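Local structure of lectin 2 (Agrocybe aegerita, 4TQJ) at residues A[9-14]-A[61-66]; A[121-124]-A[129-132]; A[214-219]-A[228-233]. The protein recognises N-acetylglucosamine at the non-reducing ends of glycans, acting as a fungal lectin with a beta-propeller fold. The protein carries 1 engineered substitution. All blocks are in the same frame, centred on the assembly; numbering follows the deposited sequence.

Contact 1. Residues A[9-14]-A[61-66]; sequences LPIPVA and RLIADT
Near the middle of the beta-propeller, Pro10 and Ile11 of the N-terminal loop rest on Leu62 and Ile63 of strand 60-64, the edge strand with which one four-stranded blade faces the centre. The two segments bury 177 Å² between them, and what they exchange is entirely apolar packing. CD2 of Leu62 is the meeting point: the proline ring lies across this methyl, with Pro10 CG 3.6 Å from Leu62 CD2, and Ile11 CG1 comes within 4.1 Å of the same Leu62 CD2. Ile11 and Leu62 run past one another in opposite senses, so the shaft of the isoleucine lies alongside the leucine rather than ending on it. In Ile11, CG1 stands beside the backbone N and anti to the carbonyl carbon (chi1 -57°), and the chain continues extended, which carries CD1 beyond Leu62 to the backbone of the next residue. The CG2 branch flanks the same strand, with Ile11 CG2 4.0 Å from the carbonyl O of Ile63. Ile63 contributes mainly its backbone and CB, since the rest of its side chain leads off to meet Ile74 of strand 73-77. Strand 395-399 supports the contact from the neighbouring blade: Trp397 touches both Pro10 and Ile11 and donates its indole NE1 to the carbonyl O of Arg61, while Tyr119 and Leu120 of strand 117-121 pack on Pro10 and Leu62 respectively. Between these hydrophobic groups the amide N of Ile63 is buried without a polar partner in the model, covered by Ile11 CD1 at 3.6 Å from Ile63 N.

Contact 2. Residues A[121-124]-A[129-132]; sequences ADIR and ADII
Arg124 grips the carboxylate of Asp130 side-on, with one nitrogen for each oxygen. Arg124 NE donates to Asp130 OD2 at 2.7 Å, almost straight at 177° and on the syn lone pair, and Arg124 NH2 reaches Asp130 OD1 at 2.9 Å. The guanidinium and carboxylate planes are only 20° apart, so the two flat groups share nearly one plane; a bend at chi3 (-63°) turns the arginine chain to bring this edge round. Beside the salt bridge, Ile123 CG1 lies 3.6 Å from Asp130 OD2, and Ile123 CD1 points on towards Ile132 CD1, a looser contact at 4.4 Å. The adjoining backbone pairing sets the aspartate's place: Ala121 and Asp130 form an antiparallel hydrogen-bonded pair in the hairpin of strands 117-121 and 130-134, the first two of one propeller blade, with Ala121 N to Asp130 O at 3.1 Å and Asp130 N to Ala121 O at 2.8 Å, the latter donor standing above the carbonyl plane. Further out, Asp122, at the centre of an inverse gamma turn, accepts from Thr126 N and Gly127 N and so braces the hairpin loop from within. Asn144 completes the outer shell, its N bonding to Asp130 OD1 and its O weakly accepting from Arg124 NH2. Gripped by two arginine nitrogens and a backbone amide in a buried setting, the Asp130 carboxylate is fixed in its rotation and probably stays ionised, its charge balanced within the hairpin itself.

Contact 3. Residues A[214-219]-A[228-233]; sequences DNFCID and HPRFVA
The side chains of Phe216 and Arg230 pass alongside one another with opposite headings, the phenyl ring and the guanidinium inclined by only 13°. They are displaced rather than stacked: the aliphatic part of the arginine makes the contact, Arg230 CD lying 4.0 Å from Phe216 CB, and CG meeting the ring obliquely at CD1. The polar end passes on to the backbone of the phenylalanine, where Arg230 NH1 donates to Phe216 O at 2.9 Å. This bond is bent, 144° at the hydrogen, with the donor above the carbonyl plane and the oxygen itself tilted out of the guanidinium plane. Bends at chi2 and chi3 (-77°) fold the arginine back towards its own loop, where Arg230 NE bonds to His228 O at 2.9 Å, nearly along the C=O axis, and NH2 adds a weak bond to the same oxygen. One arginine thus ties two carbonyls together, and these fix the rotation of its head. A water reinforces the join, accepting from Ile218 N at 3.0 Å and weakly from Arg230 NH1. Phe216 has a left-handed backbone conformation, and Phe216 N is held by Asn215 OD1 at 2.9 Å; that oxygen also accepts from Trp223 NE1, whose ring meets the Phe216 ring and touches Arg230. Phe190 of strand 186-190 lies against both main side chains. The contact belongs to the connection that, in a beta-propeller, leads from the outer strand of one blade, here 210-213, to the inner strand of the next, here 230-233.

In the fold
The three contacts follow one another along the chain and lie round the same propeller of seven antiparallel sheets. Contacts 1 and 2, with centres 11 Å apart, touch directly: strands 60-64 and 117-121 begin successive blades, and a probable hydrogen bond from Ala129 N to Asp65 O, 2.9 Å long, links the two blades, with the Ala64 and Ala129 methyls packed beside it. Contact 3 is separate, its centre 23 Å from that of contact 1 and 24 Å from that of contact 2. The first joins the N-terminal loop to a blade, the second lies within one blade, and the third spans the connection between one blade and the next.

Contact 1. Residues A[9-14]-A[61-66]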
ATOM      1  N   LEU A   9      22.004   3.777  -4.313  1.00 10.75           N
ATOM      2  CA  LEU A   9      20.587   3.628  -3.979  1.00 12.48           C
ATOM      3  C   LEU A   9      19.886   4.957  -4.183  1.00 12.04           C
ATOM      4  O   LEU A   9      19.615   5.676  -3.231  1.00 13.32           O
ATOM      5  CB  LEU A   9      20.440   3.147  -2.534  1.00 12.82           C
ATOM      6  CG  LEU A   9      20.907   1.711  -2.304  1.00 17.26           C
ATOM      7  CD1 LEU A   9      21.014   1.386  -0.810  1.00 22.20           C
ATOM      8  CD2 LEU A   9      19.969   0.735  -3.002  1.00 13.89           C
ATOM      9  N   PRO A  10      19.623   5.308  -5.443  1.00 12.58           N
ATOM     10  CA  PRO A  10      18.979   6.588  -5.734  1.00 14.73           C
ATOM     11  C   PRO A  10      17.499   6.634  -5.333  1.00 13.19           C
ATOM     12  O   PRO A  10      16.922   7.728  -5.262  1.00 14.43           O
ATOM     13  CB  PRO A  10      19.134   6.701  -7.253  1.00 11.18           C
ATOM     14  CG  PRO A  10      19.188   5.295  -7.710  1.00 12.71           C
ATOM     15  CD  PRO A  10      19.999   4.593  -6.674  1.00 12.28           C
ATOM     16  N   ILE A  11      16.904   5.467  -5.084  1.00 13.24           N
ATOM     17  CA  ILE A  11      15.489   5.356  -4.721  1.00 11.92           C
ATOM     18  C   ILE A  11      15.341   5.048  -3.236  1.00 13.30           C
ATOM     19  O   ILE A  11      15.654   3.935  -2.792  1.00 14.15           O
ATOM     20  CB  ILE A  11      14.788   4.225  -5.499  1.00 14.32           C
ATOM     21  CG1 ILE A  11      14.918   4.445  -7.006  1.00 13.77           C
ATOM     22  CG2 ILE A  11      13.319   4.147  -5.099  1.00 15.78           C
ATOM     23  CD1 ILE A  11      14.417   3.291  -7.830  1.00 14.06           C
ATOM     24  N   PRO A  12      14.874   6.031  -2.461  1.00 14.50           N
ATOM     25  CA  PRO A  12      14.668   5.814  -1.028  1.00 17.10           C
ATOM     26  C   PRO A  12      13.588   4.758  -0.820  1.00 19.48           C
ATOM     27  O   PRO A  12      12.608   4.727  -1.562  1.00 17.21           O
ATOM     28  CB  PRO A  12      14.174   7.179  -0.529  1.00 21.60           C
ATOM     29  CG  PRO A  12      14.569   8.144  -1.582  1.00 19.41           C
ATOM     30  CD  PRO A  12      14.457   7.382  -2.871  1.00 16.74           C
ATOM     31  N   VAL A  13      13.801   3.886   0.155  1.00 18.12           N
ATOM     32  CA  VAL A  13      12.840   2.867   0.509  1.00 16.39           C
ATOM     33  C   VAL A  13      12.501   3.099   1.975  1.00 19.87           C
ATOM     34  O   VAL A  13      13.387   3.359   2.787  1.00 17.76           O
ATOM     35  CB  VAL A  13      13.432   1.463   0.318  1.00 19.49           C
ATOM     36  CG1 VAL A  13      12.454   0.409   0.794  1.00 16.87           C
ATOM     37  CG2 VAL A  13      13.824   1.237  -1.153  1.00 16.46           C
ATOM     38  N   ALA A  14      11.223   3.029   2.317  1.00 15.77           N
ATOM     39  CA  ALA A  14      10.808   3.332   3.684  1.00 17.15           C
ATOM     40  C   ALA A  14      11.440   2.328   4.660  1.00 15.65           C
ATOM     41  O   ALA A  14      11.501   1.131   4.368  1.00 12.17           O
ATOM     42  CB  ALA A  14       9.305   3.301   3.782  1.00 15.11           C
ATOM     43  N   ARG A  61      16.986   4.705 -15.213  1.00 11.90           N
ATOM     44  CA  ARG A  61      15.614   4.247 -14.983  1.00 15.85           C
ATOM     45  C   ARG A  61      15.278   4.111 -13.495  1.00 16.56           C
ATOM     46  O   ARG A  61      15.933   3.353 -12.768  1.00 11.65           O
ATOM     47  CB  ARG A  61      15.377   2.928 -15.727  1.00 17.09           C
ATOM     48  CG  ARG A  61      15.215   3.114 -17.237  1.00 16.64           C
ATOM     49  CD  ARG A  61      15.351   1.798 -17.990  1.00 14.27           C
ATOM     50  NE  ARG A  61      16.747   1.360 -18.083  1.00 15.81           N
ATOM     51  CZ  ARG A  61      17.135   0.224 -18.651  1.00 18.30           C
ATOM     52  NH1 ARG A  61      16.227  -0.588 -19.183  1.00 17.80           N
ATOM     53  NH2 ARG A  61      18.423  -0.099 -18.683  1.00 18.13           N
ATOM     54  N   LEU A  62      14.254   4.847 -13.051  1.00 14.33           N
ATOM     55  CA  LEU A  62      13.952   4.982 -11.632  1.00 12.44           C
ATOM     56  C   LEU A  62      12.452   4.891 -11.341  1.00 16.77           C
ATOM     57  O   LEU A  62      11.653   4.714 -12.255  1.00 13.88           O
ATOM     58  CB  LEU A  62      14.500   6.315 -11.105  1.00 13.42           C
ATOM     59  CG  LEU A  62      16.015   6.571 -11.256  1.00 17.32           C
ATOM     60  CD1 LEU A  62      16.346   8.026 -10.981  1.00 12.67           C
ATOM     61  CD2 LEU A  62      16.844   5.642 -10.374  1.00 13.23           C
ATOM     62  N   ILE A  63      12.094   4.995 -10.060  1.00 12.70           N
ATOM     63  CA  ILE A  63      10.706   5.079  -9.615  1.00 15.12           C
ATOM     64  C   ILE A  63      10.579   6.276  -8.692  1.00 15.96           C
ATOM     65  O   ILE A  63      11.381   6.435  -7.769  1.00 19.76           O
ATOM     66  CB  ILE A  63      10.281   3.850  -8.797  1.00 18.61           C
ATOM     67  CG1 ILE A  63      10.386   2.580  -9.628  1.00 19.19           C
ATOM     68  CG2 ILE A  63       8.848   4.018  -8.292  1.00 18.19           C
ATOM     69  CD1 ILE A  63       9.098   2.255 -10.350  1.00 27.64           C
ATOM     70  N   ALA A  64       9.603   7.139  -8.948  1.00 15.88           N
ATOM     71  CA  ALA A  64       9.319   8.232  -8.023  1.00 18.10           C
ATOM     72  C   ALA A  64       7.894   8.732  -8.185  1.00 19.83           C
ATOM     73  O   ALA A  64       7.256   8.500  -9.213  1.00 20.80           O
ATOM     74  CB  ALA A  64      10.316   9.370  -8.214  1.00 15.66           C
ATOM     75  N   ASP A  65       7.391   9.414  -7.166  1.00 18.69           N
ATOM     76  CA  ASP A  65       6.058   9.983  -7.250  1.00 21.21           C
ATOM     77  C   ASP A  65       6.159  11.333  -7.945  1.00 20.60           C
ATOM     78  O   ASP A  65       6.528  12.336  -7.328  1.00 21.10           O
ATOM     79  CB  ASP A  65       5.426  10.131  -5.860  1.00 24.46           C
ATOM     80  CG  ASP A  65       3.990  10.657  -5.928  1.00 23.52           C
ATOM     81  OD1 ASP A  65       3.487  10.823  -7.049  1.00 21.69           O
ATOM     82  OD2 ASP A  65       3.368  10.892  -4.873  1.00 26.77           O
ATOM     83  N   THR A  66       5.856  11.346  -9.236  1.00 19.04           N
ATOM     84  CA  THR A  66       5.925  12.565 -10.026  1.00 18.96           C
ATOM     85  C   THR A  66       4.601  13.321 -10.094  1.00 21.70           C
ATOM     86  O   THR A  66       4.537  14.393 -10.686  1.00 24.14           O
ATOM     87  CB  THR A  66       6.372  12.277 -11.465  1.00 25.30           C
ATOM     88  OG1 THR A  66       5.347  11.539 -12.137  1.00 24.30           O
ATOM     89  CG2 THR A  66       7.673  11.478 -11.475  1.00 22.31           C
TER

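Contact 2. Residues A[121-124]-A[129-132]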
ATOM      1  N   ALA A 121      13.740  13.743  -6.602  1.00 17.07           N
ATOM      2  CA  ALA A 121      13.603  14.054  -5.181  1.00 21.37           C
ATOM      3  C   ALA A 121      12.680  15.249  -4.933  1.00 19.28           C
ATOM      4  O   ALA A 121      12.687  16.218  -5.684  1.00 18.63           O
ATOM      5  CB  ALA A 121      14.983  14.319  -4.571  1.00 14.52           C
ATOM      6  N   ASP A 122      11.906  15.165  -3.860  1.00 22.39           N
ATOM      7  CA  ASP A 122      11.022  16.247  -3.436  1.00 19.28           C
ATOM      8  C   ASP A 122      11.809  17.272  -2.635  1.00 19.27           C
ATOM      9  O   ASP A 122      11.633  17.400  -1.431  1.00 20.52           O
ATOM     10  CB  ASP A 122       9.889  15.674  -2.591  1.00 22.27           C
ATOM     11  CG  ASP A 122       8.858  16.721  -2.187  1.00 24.75           C
ATOM     12  OD1 ASP A 122       8.898  17.859  -2.705  1.00 22.82           O
ATOM     13  OD2 ASP A 122       7.998  16.379  -1.351  1.00 28.36           O
ATOM     14  N   ILE A 123      12.693  17.994  -3.311  1.00 22.23           N
ATOM     15  CA  ILE A 123      13.589  18.924  -2.632  1.00 21.17           C
ATOM     16  C   ILE A 123      12.871  20.159  -2.093  1.00 22.46           C
ATOM     17  O   ILE A 123      13.426  20.893  -1.275  1.00 24.50           O
ATOM     18  CB  ILE A 123      14.746  19.346  -3.541  1.00 23.71           C
ATOM     19  CG1 ILE A 123      14.227  19.724  -4.915  1.00 19.49           C
ATOM     20  CG2 ILE A 123      15.752  18.201  -3.712  1.00 23.30           C
ATOM     21  CD1 ILE A 123      15.333  19.912  -5.911  1.00 26.03           C
ATOM     22  N   ARG A 124      11.640  20.384  -2.541  1.00 21.27           N
ATOM     23  CA  ARG A 124      10.857  21.534  -2.071  1.00 22.17           C
ATOM     24  C   ARG A 124       9.770  21.145  -1.072  1.00 26.18           C
ATOM     25  O   ARG A 124       9.004  21.993  -0.610  1.00 25.10           O
ATOM     26  CB  ARG A 124      10.262  22.302  -3.256  1.00 25.67           C
ATOM     27  CG  ARG A 124      11.309  23.052  -4.088  1.00 28.14           C
ATOM     28  CD  ARG A 124      10.703  23.729  -5.323  1.00 24.87           C
ATOM     29  NE  ARG A 124      10.133  22.751  -6.242  1.00 25.77           N
ATOM     30  CZ  ARG A 124       8.878  22.776  -6.685  1.00 30.29           C
ATOM     31  NH1 ARG A 124       8.049  23.750  -6.309  1.00 26.94           N
ATOM     32  NH2 ARG A 124       8.453  21.827  -7.508  1.00 20.78           N
ATOM     33  N   ALA A 129       8.131  14.703  -6.904  1.00 18.22           N
ATOM     34  CA  ALA A 129       9.577  14.735  -7.130  1.00 17.91           C
ATOM     35  C   ALA A 129      10.020  15.732  -8.196  1.00 19.61           C
ATOM     36  O   ALA A 129       9.544  15.690  -9.331  1.00 22.38           O
ATOM     37  CB  ALA A 129      10.074  13.346  -7.491  1.00 20.07           C
ATOM     38  N   ASP A 130      10.941  16.618  -7.833  1.00 17.54           N
ATOM     39  CA  ASP A 130      11.645  17.428  -8.822  1.00 18.91           C
ATOM     40  C   ASP A 130      12.737  16.599  -9.496  1.00 20.29           C
ATOM     41  O   ASP A 130      13.147  15.545  -8.995  1.00 17.19           O
ATOM     42  CB  ASP A 130      12.291  18.658  -8.164  1.00 20.55           C
ATOM     43  CG  ASP A 130      11.272  19.679  -7.691  1.00 22.58           C
ATOM     44  OD1 ASP A 130      10.061  19.401  -7.800  1.00 20.42           O
ATOM     45  OD2 ASP A 130      11.688  20.755  -7.186  1.00 22.64           O
ATOM     46  N   ILE A 131      13.221  17.082 -10.630  1.00 18.03           N
ATOM     47  CA  ILE A 131      14.349  16.462 -11.284  1.00 16.85           C
ATOM     48  C   ILE A 131      15.591  17.217 -10.856  1.00 22.74           C
ATOM     49  O   ILE A 131      15.660  18.447 -10.975  1.00 16.61           O
ATOM     50  CB  ILE A 131      14.228  16.531 -12.804  1.00 18.27           C
ATOM     51  CG1 ILE A 131      12.954  15.826 -13.270  1.00 18.53           C
ATOM     52  CG2 ILE A 131      15.451  15.914 -13.448  1.00 17.49           C
ATOM     53  CD1 ILE A 131      12.622  16.104 -14.722  1.00 20.09           C
ATOM     54  N   ILE A 132      16.556  16.489 -10.313  1.00 17.07           N
ATOM     55  CA  ILE A 132      17.814  17.107  -9.930  1.00 18.16           C
ATOM     56  C   ILE A 132      18.968  16.348 -10.548  1.00 19.41           C
ATOM     57  O   ILE A 132      19.116  15.143 -10.357  1.00 19.20           O
ATOM     58  CB  ILE A 132      17.948  17.246  -8.385  1.00 17.80           C
ATOM     59  CG1 ILE A 132      19.335  17.758  -7.987  1.00 18.94           C
ATOM     60  CG2 ILE A 132      17.638  15.953  -7.677  1.00 20.92           C
ATOM     61  CD1 ILE A 132      19.340  18.315  -6.559  1.00 21.22           C
TER

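Contact 3. Residues A[214-219]-A[228-233]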
ATOM      1  N   ASP A 214      37.171  17.012   7.311  1.00 17.02           N
ATOM      2  CA  ASP A 214      38.422  16.855   6.576  1.00 14.88           C
ATOM      3  C   ASP A 214      38.818  15.388   6.606  1.00 17.34           C
ATOM      4  O   ASP A 214      39.843  15.015   7.187  1.00 16.91           O
ATOM      5  CB  ASP A 214      39.535  17.721   7.186  1.00 18.04           C
ATOM      6  CG  ASP A 214      39.200  19.204   7.176  1.00 23.46           C
ATOM      7  OD1 ASP A 214      38.366  19.632   6.354  1.00 20.98           O
ATOM      8  OD2 ASP A 214      39.779  19.949   7.993  1.00 32.64           O
ATOM      9  N   ASN A 215      37.976  14.561   5.997  1.00 13.12           N
ATOM     10  CA  ASN A 215      38.085  13.110   6.070  1.00 15.03           C
ATOM     11  C   ASN A 215      37.042  12.482   5.126  1.00 15.90           C
ATOM     12  O   ASN A 215      36.303  13.197   4.437  1.00 13.84           O
ATOM     13  CB  ASN A 215      37.898  12.621   7.519  1.00 13.96           C
ATOM     14  CG  ASN A 215      38.802  11.432   7.867  1.00 18.35           C
ATOM     15  OD1 ASN A 215      39.059  10.563   7.034  1.00 16.84           O
ATOM     16  ND2 ASN A 215      39.285  11.396   9.113  1.00 18.95           N
ATOM     17  N   PHE A 216      37.010  11.155   5.079  1.00 13.64           N
ATOM     18  CA  PHE A 216      36.125  10.426   4.182  1.00 14.73           C
ATOM     19  C   PHE A 216      36.346  10.748   2.700  1.00 16.37           C
ATOM     20  O   PHE A 216      35.467  10.509   1.875  1.00 14.05           O
ATOM     21  CB  PHE A 216      34.648  10.662   4.548  1.00 10.15           C
ATOM     22  CG  PHE A 216      34.276  10.188   5.925  1.00 12.50           C
ATOM     23  CD1 PHE A 216      34.248   8.832   6.228  1.00 12.63           C
ATOM     24  CD2 PHE A 216      33.937  11.094   6.916  1.00 12.16           C
ATOM     25  CE1 PHE A 216      33.894   8.395   7.497  1.00 12.65           C
ATOM     26  CE2 PHE A 216      33.584  10.666   8.183  1.00 13.94           C
ATOM     27  CZ  PHE A 216      33.567   9.316   8.486  1.00 14.05           C
ATOM     28  N   CYS A 217      37.515  11.273   2.350  1.00 15.20           N
ATOM     29  CA  CYS A 217      37.758  11.676   0.969  1.00 12.30           C
ATOM     30  C   CYS A 217      39.034  11.067   0.399  1.00 16.19           C
ATOM     31  O   CYS A 217      39.927  10.628   1.130  1.00 16.30           O
ATOM     32  CB  CYS A 217      37.827  13.203   0.862  1.00 13.75           C
ATOM     33  SG  CYS A 217      36.276  14.015   1.192  1.00 17.54           S
ATOM     34  N   ILE A 218      39.121  11.060  -0.917  1.00 13.07           N
ATOM     35  CA  ILE A 218      40.234  10.403  -1.587  1.00 16.19           C
ATOM     36  C   ILE A 218      41.590  10.994  -1.157  1.00 19.47           C
ATOM     37  O   ILE A 218      42.567  10.265  -1.005  1.00 14.68           O
ATOM     38  CB  ILE A 218      40.042  10.432  -3.115  1.00 19.76           C
ATOM     39  CG1 ILE A 218      41.129   9.609  -3.814  1.00 16.76           C
ATOM     40  CG2 ILE A 218      39.932  11.875  -3.630  1.00 15.10           C
ATOM     41  CD1 ILE A 218      40.743   9.216  -5.215  1.00 19.99           C
ATOM     42  N   ASP A 219      41.631  12.304  -0.924  1.00 15.04           N
ATOM     43  CA  ASP A 219      42.864  12.958  -0.493  1.00 18.49           C
ATOM     44  C   ASP A 219      42.767  13.538   0.910  1.00 19.98           C
ATOM     45  O   ASP A 219      43.482  14.482   1.256  1.00 14.00           O
ATOM     46  CB  ASP A 219      43.299  14.024  -1.506  1.00 19.97           C
ATOM     47  CG  ASP A 219      43.935  13.420  -2.725  1.00 18.00           C
ATOM     48  OD1 ASP A 219      44.405  12.266  -2.612  1.00 21.66           O
ATOM     49  OD2 ASP A 219      43.966  14.073  -3.785  1.00 21.01           O
ATOM     50  N   HIS A 228      36.340   1.527  -0.233  1.00 15.04           N
ATOM     51  CA  HIS A 228      35.906   2.142   1.018  1.00 13.67           C
ATOM     52  C   HIS A 228      34.567   2.837   0.860  1.00 15.22           C
ATOM     53  O   HIS A 228      34.512   4.065   0.707  1.00 14.20           O
ATOM     54  CB  HIS A 228      36.934   3.156   1.505  1.00 13.48           C
ATOM     55  CG  HIS A 228      38.326   2.608   1.573  1.00 15.23           C
ATOM     56  ND1 HIS A 228      39.351   3.087   0.785  1.00 14.74           N
ATOM     57  CD2 HIS A 228      38.859   1.611   2.314  1.00 10.68           C
ATOM     58  CE1 HIS A 228      40.458   2.417   1.047  1.00 16.71           C
ATOM     59  NE2 HIS A 228      40.185   1.509   1.972  1.00 12.64           N
ATOM     60  N   PRO A 229      33.481   2.053   0.893  1.00 15.09           N
ATOM     61  CA  PRO A 229      32.121   2.589   0.767  1.00 13.64           C
ATOM     62  C   PRO A 229      31.794   3.616   1.853  1.00 15.28           C
ATOM     63  O   PRO A 229      32.199   3.441   2.999  1.00 14.20           O
ATOM     64  CB  PRO A 229      31.232   1.343   0.914  1.00 16.49           C
ATOM     65  CG  PRO A 229      32.116   0.285   1.516  1.00 16.42           C
ATOM     66  CD  PRO A 229      33.490   0.583   1.017  1.00 14.28           C
ATOM     67  N   ARG A 230      31.090   4.680   1.477  1.00 13.06           N
ATOM     68  CA  ARG A 230      30.644   5.693   2.430  1.00 10.71           C
ATOM     69  C   ARG A 230      29.147   5.917   2.305  1.00 11.72           C
ATOM     70  O   ARG A 230      28.586   5.857   1.205  1.00 10.95           O
ATOM     71  CB  ARG A 230      31.388   7.010   2.225  1.00 10.72           C
ATOM     72  CG  ARG A 230      32.788   7.016   2.854  1.00 10.96           C
ATOM     73  CD  ARG A 230      33.769   7.775   1.963  1.00 12.23           C
ATOM     74  NE  ARG A 230      34.174   6.965   0.812  1.00 11.53           N
ATOM     75  CZ  ARG A 230      34.751   7.448  -0.288  1.00 15.02           C
ATOM     76  NH1 ARG A 230      34.992   8.755  -0.405  1.00 11.29           N
ATOM     77  NH2 ARG A 230      35.079   6.626  -1.278  1.00 12.67           N
ATOM     78  N   PHE A 231      28.522   6.218   3.435  1.00 12.38           N
ATOM     79  CA  PHE A 231      27.075   6.341   3.508  1.00 12.13           C
ATOM     80  C   PHE A 231      26.647   7.551   4.320  1.00 13.85           C
ATOM     81  O   PHE A 231      27.367   8.009   5.213  1.00 13.50           O
ATOM     82  CB  PHE A 231      26.483   5.105   4.190  1.00 13.77           C
ATOM     83  CG  PHE A 231      26.995   3.807   3.658  1.00 13.07           C
ATOM     84  CD1 PHE A 231      26.329   3.153   2.631  1.00 13.35           C
ATOM     85  CD2 PHE A 231      28.137   3.232   4.186  1.00 14.82           C
ATOM     86  CE1 PHE A 231      26.790   1.942   2.138  1.00 14.12           C
ATOM     87  CE2 PHE A 231      28.616   2.017   3.698  1.00 14.46           C
ATOM     88  CZ  PHE A 231      27.931   1.366   2.673  1.00 13.66           C
ATOM     89  N   VAL A 232      25.450   8.044   4.037  1.00 15.09           N
ATOM     90  CA  VAL A 232      24.817   9.016   4.922  1.00 17.20           C
ATOM     91  C   VAL A 232      23.547   8.403   5.485  1.00 12.48           C
ATOM     92  O   VAL A 232      22.780   7.783   4.759  1.00 17.64           O
ATOM     93  CB  VAL A 232      24.523  10.348   4.211  1.00 16.23           C
ATOM     94  CG1 VAL A 232      25.829  11.075   3.937  1.00 14.36           C
ATOM     95  CG2 VAL A 232      23.773  10.097   2.918  1.00 18.67           C
ATOM     96  N   ALA A 233      23.329   8.558   6.782  1.00 10.55           N
ATOM     97  CA  ALA A 233      22.244   7.833   7.427  1.00 14.12           C
ATOM     98  C   ALA A 233      22.112   8.325   8.843  1.00 12.93           C
ATOM     99  O   ALA A 233      23.106   8.681   9.460  1.00 12.12           O
ATOM    100  CB  ALA A 233      22.539   6.325   7.417  1.00 11.94           C
TER
HETATM  101  O   HOH W   1      36.391  11.407  -2.072  1.00 12.16           O